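Local coordinates for ABC transporter, periplasmic substrate-binding protein (Vibrio cholerae O1 biovar eltor, PDB 1TWY) that probably binds phosphate in the periplasm and delivers it to an ABC-type membrane transporter, at residues A[40-45]-A[253-258]; A[44-49]-A[58-63]. All blocks are in the same frame, centred on the assembly; numbering follows the deposited sequence.

Contact 1: residues A[40-45]-A[253-258]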
ATOM      1  N   ARG A  40       1.690  -8.290  -6.996  1.00 25.51           N
ATOM      2  CA  ARG A  40       0.720  -7.954  -8.104  1.00 24.47           C
ATOM      3  C   ARG A  40       1.559  -7.388  -9.294  1.00 22.50           C
ATOM      4  O   ARG A  40       1.595  -7.940 -10.384  1.00 31.25           O
ATOM      5  CB  ARG A  40      -0.296  -6.914  -7.592  1.00 28.12           C
ATOM      6  CG  ARG A  40      -1.198  -7.468  -6.427  1.00 39.53           C
ATOM      7  CD  ARG A  40      -2.497  -6.657  -6.197  1.00 42.41           C
ATOM      8  NE  ARG A  40      -3.202  -6.515  -7.469  1.00 52.26           N
ATOM      9  CZ  ARG A  40      -3.592  -5.366  -8.010  1.00 58.66           C
ATOM     10  NH1 ARG A  40      -3.353  -4.196  -7.409  1.00 60.89           N
ATOM     11  NH2 ARG A  40      -4.225  -5.390  -9.175  1.00 56.42           N
ATOM     12  N   ILE A  41       2.442  -6.451  -9.032  1.00 21.33           N
ATOM     13  CA  ILE A  41       3.267  -5.912 -10.144  1.00 22.96           C
ATOM     14  C   ILE A  41       4.467  -6.783 -10.424  1.00 25.13           C
ATOM     15  O   ILE A  41       4.859  -6.946 -11.555  1.00 20.35           O
ATOM     16  CB  ILE A  41       3.614  -4.438  -9.902  1.00 23.93           C
ATOM     17  CG1 ILE A  41       4.254  -3.763 -11.118  1.00 23.65           C
ATOM     18  CG2 ILE A  41       4.568  -4.224  -8.672  1.00 20.44           C
ATOM     19  CD1 ILE A  41       3.329  -3.775 -12.453  1.00 28.87           C
HETATM   20  N   MSE A  42       4.986  -7.479  -9.388  1.00 21.71           N
HETATM   21  CA  MSE A  42       6.153  -8.324  -9.643  1.00 18.13           C
HETATM   22  C   MSE A  42       5.860  -9.484 -10.555  1.00 18.41           C
HETATM   23  O   MSE A  42       6.698  -9.904 -11.338  1.00 23.16           O
HETATM   24  CB  MSE A  42       6.869  -8.807  -8.342  1.00 16.88           C
HETATM   25  CG  MSE A  42       8.111  -9.535  -8.458  1.00 16.41           C
HETATM   26 SE   MSE A  42       9.490  -8.295  -9.214  1.00 27.36          SE
HETATM   27  CE  MSE A  42       9.480  -6.887  -7.895  1.00 22.14           C
ATOM     28  N   ASP A  43       4.626  -9.995 -10.442  1.00 22.71           N
ATOM     29  CA  ASP A  43       4.238 -11.049 -11.356  1.00 23.71           C
ATOM     30  C   ASP A  43       4.377 -10.638 -12.858  1.00 27.11           C
ATOM     31  O   ASP A  43       4.906 -11.349 -13.699  1.00 26.35           O
ATOM     32  CB  ASP A  43       2.780 -11.396 -11.111  1.00 25.19           C
ATOM     33  CG  ASP A  43       2.554 -12.361  -9.935  1.00 27.55           C
ATOM     34  OD1 ASP A  43       3.522 -13.004  -9.422  1.00 27.32           O
ATOM     35  OD2 ASP A  43       1.466 -12.329  -9.398  1.00 29.63           O
ATOM     36  N   VAL A  44       3.959  -9.433 -13.145  1.00 25.06           N
ATOM     37  CA  VAL A  44       4.193  -8.876 -14.503  1.00 23.40           C
ATOM     38  C   VAL A  44       5.654  -8.643 -14.858  1.00 26.82           C
ATOM     39  O   VAL A  44       6.100  -8.973 -15.967  1.00 27.51           O
ATOM     40  CB  VAL A  44       3.493  -7.565 -14.637  1.00 22.10           C
ATOM     41  CG1 VAL A  44       3.648  -7.022 -16.076  1.00 28.31           C
ATOM     42  CG2 VAL A  44       1.955  -7.706 -14.340  1.00 25.23           C
ATOM     43  N   LEU A  45       6.427  -8.122 -13.939  1.00 22.53           N
ATOM     44  CA  LEU A  45       7.828  -7.840 -14.221  1.00 23.96           C
ATOM     45  C   LEU A  45       8.561  -9.145 -14.491  1.00 24.99           C
ATOM     46  O   LEU A  45       9.438  -9.220 -15.330  1.00 28.29           O
ATOM     47  CB  LEU A  45       8.455  -7.036 -13.075  1.00 22.62           C
ATOM     48  CG  LEU A  45       7.797  -5.695 -12.875  1.00 22.19           C
ATOM     49  CD1 LEU A  45       8.292  -5.064 -11.615  1.00 23.56           C
ATOM     50  CD2 LEU A  45       8.189  -4.761 -14.123  1.00 24.97           C
ATOM     51  N   LYS A 253      21.797 -10.319  -9.463  1.00 32.11           N
ATOM     52  CA  LYS A 253      22.202  -8.973  -9.872  1.00 33.34           C
ATOM     53  C   LYS A 253      21.567  -8.551 -11.215  1.00 32.47           C
ATOM     54  O   LYS A 253      21.105  -7.442 -11.392  1.00 30.12           O
ATOM     55  CB  LYS A 253      23.743  -8.882  -9.917  1.00 37.14           C
ATOM     56  CG  LYS A 253      24.316  -9.035  -8.504  1.00 48.35           C
ATOM     57  CD  LYS A 253      25.757  -8.466  -8.291  1.00 52.77           C
ATOM     58  CE  LYS A 253      26.763  -8.924  -9.331  1.00 54.28           C
ATOM     59  NZ  LYS A 253      28.121  -9.152  -8.689  1.00 50.50           N
ATOM     60  N   GLU A 254      21.482  -9.465 -12.160  1.00 29.61           N
ATOM     61  CA  GLU A 254      20.829  -9.217 -13.405  1.00 31.38           C
ATOM     62  C   GLU A 254      19.299  -8.915 -13.271  1.00 26.57           C
ATOM     63  O   GLU A 254      18.783  -8.029 -13.953  1.00 29.60           O
ATOM     64  CB  GLU A 254      21.087 -10.395 -14.345  1.00 34.12           C
ATOM     65  CG  GLU A 254      20.678 -10.171 -15.764  1.00 41.62           C
ATOM     66  CD  GLU A 254      21.230 -11.250 -16.733  1.00 56.36           C
ATOM     67  OE1 GLU A 254      22.082 -12.106 -16.345  1.00 56.62           O
ATOM     68  OE2 GLU A 254      20.800 -11.237 -17.898  1.00 61.21           O
ATOM     69  N   PHE A 255      18.615  -9.636 -12.410  1.00 26.78           N
ATOM     70  CA  PHE A 255      17.196  -9.315 -12.197  1.00 27.56           C
ATOM     71  C   PHE A 255      17.038  -7.934 -11.498  1.00 21.23           C
ATOM     72  O   PHE A 255      16.141  -7.103 -11.884  1.00 23.95           O
ATOM     73  CB  PHE A 255      16.489 -10.413 -11.396  1.00 24.00           C
ATOM     74  CG  PHE A 255      15.027 -10.236 -11.369  1.00 26.84           C
ATOM     75  CD1 PHE A 255      14.283 -10.270 -12.542  1.00 27.88           C
ATOM     76  CD2 PHE A 255      14.358  -9.994 -10.171  1.00 26.58           C
ATOM     77  CE1 PHE A 255      12.961 -10.092 -12.538  1.00 26.09           C
ATOM     78  CE2 PHE A 255      12.990  -9.789 -10.154  1.00 27.41           C
ATOM     79  CZ  PHE A 255      12.286  -9.851 -11.291  1.00 24.17           C
ATOM     80  N   ILE A 256      17.858  -7.666 -10.516  1.00 24.00           N
ATOM     81  CA  ILE A 256      17.856  -6.354  -9.843  1.00 23.29           C
ATOM     82  C   ILE A 256      18.100  -5.201 -10.821  1.00 23.10           C
ATOM     83  O   ILE A 256      17.310  -4.201 -10.891  1.00 23.04           O
ATOM     84  CB  ILE A 256      18.880  -6.322  -8.692  1.00 22.19           C
ATOM     85  CG1 ILE A 256      18.527  -7.346  -7.610  1.00 22.57           C
ATOM     86  CG2 ILE A 256      18.979  -4.924  -8.054  1.00 23.89           C
ATOM     87  CD1 ILE A 256      17.401  -6.885  -6.669  1.00 29.52           C
ATOM     88  N   ALA A 257      19.123  -5.335 -11.677  1.00 25.00           N
ATOM     89  CA  ALA A 257      19.248  -4.386 -12.777  1.00 24.99           C
ATOM     90  C   ALA A 257      18.031  -4.117 -13.668  1.00 24.60           C
ATOM     91  O   ALA A 257      17.691  -2.964 -13.977  1.00 24.98           O
ATOM     92  CB  ALA A 257      20.467  -4.795 -13.748  1.00 21.15           C
ATOM     93  N   PHE A 258      17.415  -5.183 -14.088  1.00 24.42           N
ATOM     94  CA  PHE A 258      16.180  -5.080 -14.838  1.00 24.59           C
ATOM     95  C   PHE A 258      15.080  -4.274 -14.067  1.00 20.85           C
ATOM     96  O   PHE A 258      14.333  -3.518 -14.641  1.00 19.41           O
ATOM     97  CB  PHE A 258      15.651  -6.474 -15.135  1.00 19.87           C
ATOM     98  CG  PHE A 258      14.233  -6.497 -15.597  1.00 22.28           C
ATOM     99  CD1 PHE A 258      13.895  -6.087 -16.826  1.00 26.89           C
ATOM    100  CD2 PHE A 258      13.191  -6.943 -14.705  1.00 23.97           C
ATOM    101  CE1 PHE A 258      12.601  -6.107 -17.238  1.00 27.25           C
ATOM    102  CE2 PHE A 258      11.898  -6.981 -15.125  1.00 28.92           C
ATOM    103  CZ  PHE A 258      11.587  -6.603 -16.382  1.00 31.66           C
TER

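Contact 2: residues A[44-49]-A[58-63]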
ATOM      1  N   VAL A  44       3.959  -9.433 -13.145  1.00 25.06           N
ATOM      2  CA  VAL A  44       4.193  -8.876 -14.503  1.00 23.40           C
ATOM      3  C   VAL A  44       5.654  -8.643 -14.858  1.00 26.82           C
ATOM      4  O   VAL A  44       6.100  -8.973 -15.967  1.00 27.51           O
ATOM      5  CB  VAL A  44       3.493  -7.565 -14.637  1.00 22.10           C
ATOM      6  CG1 VAL A  44       3.648  -7.022 -16.076  1.00 28.31           C
ATOM      7  CG2 VAL A  44       1.955  -7.706 -14.340  1.00 25.23           C
ATOM      8  N   LEU A  45       6.427  -8.122 -13.939  1.00 22.53           N
ATOM      9  CA  LEU A  45       7.828  -7.840 -14.221  1.00 23.96           C
ATOM     10  C   LEU A  45       8.561  -9.145 -14.491  1.00 24.99           C
ATOM     11  O   LEU A  45       9.438  -9.220 -15.330  1.00 28.29           O
ATOM     12  CB  LEU A  45       8.455  -7.036 -13.075  1.00 22.62           C
ATOM     13  CG  LEU A  45       7.797  -5.695 -12.875  1.00 22.19           C
ATOM     14  CD1 LEU A  45       8.292  -5.064 -11.615  1.00 23.56           C
ATOM     15  CD2 LEU A  45       8.189  -4.761 -14.123  1.00 24.97           C
ATOM     16  N   ALA A  46       8.280 -10.137 -13.660  1.00 24.42           N
ATOM     17  CA  ALA A  46       8.932 -11.436 -13.756  1.00 26.00           C
ATOM     18  C   ALA A  46       8.618 -12.075 -15.152  1.00 33.28           C
ATOM     19  O   ALA A  46       9.530 -12.503 -15.872  1.00 33.81           O
ATOM     20  CB  ALA A  46       8.469 -12.372 -12.657  1.00 27.16           C
ATOM     21  N   GLU A  47       7.335 -12.127 -15.493  1.00 34.94           N
ATOM     22  CA  GLU A  47       6.937 -12.705 -16.789  1.00 39.60           C
ATOM     23  C   GLU A  47       7.658 -11.961 -17.937  1.00 36.40           C
ATOM     24  O   GLU A  47       8.197 -12.584 -18.843  1.00 35.78           O
ATOM     25  CB  GLU A  47       5.402 -12.722 -16.940  1.00 39.67           C
ATOM     26  CG  GLU A  47       4.887 -13.181 -18.318  1.00 49.69           C
ATOM     27  CD  GLU A  47       3.483 -13.812 -18.253  1.00 64.53           C
ATOM     28  OE1 GLU A  47       3.210 -14.675 -17.357  1.00 66.51           O
ATOM     29  OE2 GLU A  47       2.634 -13.436 -19.098  1.00 66.36           O
ATOM     30  N   LYS A  48       7.780 -10.637 -17.863  1.00 35.02           N
ATOM     31  CA  LYS A  48       8.580  -9.898 -18.828  1.00 36.72           C
ATOM     32  C   LYS A  48      10.048 -10.348 -18.843  1.00 38.21           C
ATOM     33  O   LYS A  48      10.643 -10.534 -19.904  1.00 39.20           O
ATOM     34  CB  LYS A  48       8.440  -8.379 -18.592  1.00 35.80           C
ATOM     35  CG  LYS A  48       9.432  -7.402 -19.272  1.00 44.45           C
ATOM     36  CD  LYS A  48       9.253  -7.256 -20.801  1.00 55.13           C
ATOM     37  CE  LYS A  48       9.568  -5.844 -21.282  1.00 51.92           C
ATOM     38  NZ  LYS A  48       8.293  -5.073 -21.520  1.00 58.54           N
ATOM     39  N   TYR A  49      10.661 -10.481 -17.678  1.00 37.64           N
ATOM     40  CA  TYR A  49      12.085 -10.766 -17.655  1.00 35.23           C
ATOM     41  C   TYR A  49      12.336 -12.192 -18.213  1.00 39.55           C
ATOM     42  O   TYR A  49      13.382 -12.425 -18.852  1.00 39.13           O
ATOM     43  CB  TYR A  49      12.611 -10.632 -16.231  1.00 35.51           C
ATOM     44  CG  TYR A  49      14.086 -10.965 -16.005  1.00 27.23           C
ATOM     45  CD1 TYR A  49      15.039 -10.009 -16.160  1.00 28.14           C
ATOM     46  CD2 TYR A  49      14.474 -12.221 -15.589  1.00 27.74           C
ATOM     47  CE1 TYR A  49      16.355 -10.270 -15.903  1.00 27.96           C
ATOM     48  CE2 TYR A  49      15.831 -12.522 -15.372  1.00 32.09           C
ATOM     49  CZ  TYR A  49      16.745 -11.522 -15.490  1.00 27.94           C
ATOM     50  OH  TYR A  49      18.094 -11.755 -15.269  1.00 39.43           O
ATOM     51  N   VAL A  58      11.769 -17.025 -12.341  1.00 34.68           N
ATOM     52  CA  VAL A  58      11.614 -16.147 -11.200  1.00 30.59           C
ATOM     53  C   VAL A  58      10.351 -16.578 -10.461  1.00 32.17           C
ATOM     54  O   VAL A  58       9.226 -16.398 -10.918  1.00 35.75           O
ATOM     55  CB  VAL A  58      11.605 -14.622 -11.602  1.00 32.54           C
ATOM     56  CG1 VAL A  58      11.464 -13.703 -10.387  1.00 32.51           C
ATOM     57  CG2 VAL A  58      12.866 -14.211 -12.257  1.00 34.71           C
ATOM     58  N   ALA A  59      10.548 -17.119  -9.299  1.00 30.56           N
ATOM     59  CA  ALA A  59       9.460 -17.528  -8.425  1.00 31.30           C
ATOM     60  C   ALA A  59       9.020 -16.351  -7.540  1.00 28.87           C
ATOM     61  O   ALA A  59       9.795 -15.945  -6.654  1.00 27.82           O
ATOM     62  CB  ALA A  59       9.931 -18.663  -7.571  1.00 32.19           C
ATOM     63  N   VAL A  60       7.792 -15.877  -7.717  1.00 26.34           N
ATOM     64  CA  VAL A  60       7.308 -14.742  -6.986  1.00 23.95           C
ATOM     65  C   VAL A  60       6.451 -15.340  -5.898  1.00 24.73           C
ATOM     66  O   VAL A  60       5.433 -15.943  -6.187  1.00 24.44           O
ATOM     67  CB  VAL A  60       6.500 -13.751  -7.884  1.00 23.11           C
ATOM     68  CG1 VAL A  60       5.991 -12.522  -7.063  1.00 20.27           C
ATOM     69  CG2 VAL A  60       7.338 -13.291  -9.025  1.00 27.02           C
ATOM     70  N   GLN A  61       6.785 -15.074  -4.658  1.00 21.01           N
ATOM     71  CA  GLN A  61       6.138 -15.709  -3.547  1.00 21.47           C
ATOM     72  C   GLN A  61       5.461 -14.687  -2.695  1.00 21.81           C
ATOM     73  O   GLN A  61       6.096 -14.009  -1.914  1.00 21.79           O
ATOM     74  CB  GLN A  61       7.161 -16.453  -2.659  1.00 24.11           C
ATOM     75  CG  GLN A  61       7.900 -17.536  -3.351  1.00 22.02           C
ATOM     76  CD  GLN A  61       8.856 -18.369  -2.449  1.00 29.80           C
ATOM     77  OE1 GLN A  61       9.094 -19.561  -2.773  1.00 35.78           O
ATOM     78  NE2 GLN A  61       9.288 -17.834  -1.331  1.00 23.84           N
ATOM     79  N   GLY A  62       4.141 -14.653  -2.768  1.00 20.32           N
ATOM     80  CA  GLY A  62       3.418 -13.648  -2.031  1.00 22.29           C
ATOM     81  C   GLY A  62       3.039 -14.215  -0.688  1.00 21.36           C
ATOM     82  O   GLY A  62       2.035 -15.003  -0.544  1.00 22.58           O
ATOM     83  N   VAL A  63       3.835 -13.863   0.336  1.00 21.43           N
ATOM     84  CA  VAL A  63       3.663 -14.347   1.727  1.00 21.70           C
ATOM     85  C   VAL A  63       3.591 -13.251   2.755  1.00 18.28           C
ATOM     86  O   VAL A  63       3.639 -13.564   3.989  1.00 20.25           O
ATOM     87  CB  VAL A  63       4.804 -15.279   2.122  1.00 22.54           C
ATOM     88  CG1 VAL A  63       4.637 -16.586   1.365  1.00 19.69           C
ATOM     89  CG2 VAL A  63       6.189 -14.671   1.826  1.00 20.55           C
TER

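Contact 1: residues A[40-45]-A[253-258]
Met42, present as selenomethionine, sets its selenium against the rim of the Phe255 ring, a Met-aromatic contact of the edge kind. SE lies 5.0 Å from the ring centroid of Phe255 and 80° off the ring normal, almost in the plane of the ring. It meets the rim between two carbons, 3.8 Å from Phe255 CZ and 3.9 Å from Phe255 CE2. With CG of Met42 anti to the backbone N (chi1 -174°), bends at chi2 and chi3 bring SE round to the ring. One turn further on, Leu45 meets Phe258, whose CE2 lies 4.0 Å from Leu45 CB. The same carbon, Phe258 CE2, comes 3.3 Å from Leu45 O, an oblique approach of the ring to a carbonyl whose helical hydrogen bond is taken by Tyr49 N. The Tyr49 ring meets both phenylalanines, edge-to-face with Phe255, and Ile241 of strand 236-243 also packs on Met42. Helix 36-52 is thereby joined to helix 250-260, some 200 residues later in the chain. Since no hydrogen bond or salt bridge crosses between 40-45 and 253-258, their direct cohesion is probably mostly dispersion, with perhaps a small electrostatic share from ring C-H groups facing selenium and the carbonyl oxygen.

Contact 2: residues A[44-49]-A[58-63]
Ala46 points its methyl at Val58 and Val60, where helix 36-52 packs on strand 57-62 in the beta-alpha-beta crossover that begins with strand 29-34. The crossover is evident from the pairing, because strands 29-34 and 57-62 run parallel, joined by backbone bonds such as those of Ala59 with Ile32, while the linking helix runs back against them. The short axes of 44-49 and 58-62 are 174° apart, close to exactly antiparallel, with a closest approach of 8.9 Å. Alternation along the strand turns Val58 and Val60 to the helix and Ala59 away from it. The small Ala46 side chain fits between the two valines: its CB is 4.0 Å from Val58 CG1 and 3.9 Å from Val60 CG2. Different branches are therefore used. The Val58 methyl on Ala46 is the one anti to the backbone N (chi1 -179°), whereas in Val60 it is the methyl anti to the carbonyl carbon. At this level the backbones come nearest, Ala46 CA lying 6.0 Å from Val58 CA. Asn50 also touches Val58, and Ala39 and Met42 touch Val60, so the helix lines both valines over several turns. Tyr49, one turn beyond Ala46, directs its ring past the end of this row, stacked with the ring of His53. The remaining methyl of Val58 meets it obliquely, CG2 standing 4.2 Å from Tyr49 CD2.

Both contacts are buried and share helix 36-52, with Val44 and Leu45 common to their segments and their centres 7 Å apart. They differ in what they join: contact 2 packs the helix on the neighbouring strand of its own beta-alpha-beta unit, while contact 1 ties it to helix 250-260, remote in sequence. The chemistry follows. Against the strand, methyl groups dominate, and the small Ala46 is consistent with the close approach there; between the helices, aromatic rings, selenium and a carbonyl fill a wider separation, the nearest CA atoms, those of Leu45 and Phe258, being 8.8 Å apart. Tyr49 of contact 2 and Met42 of contact 1 each reach into the other contact and so tie the two together.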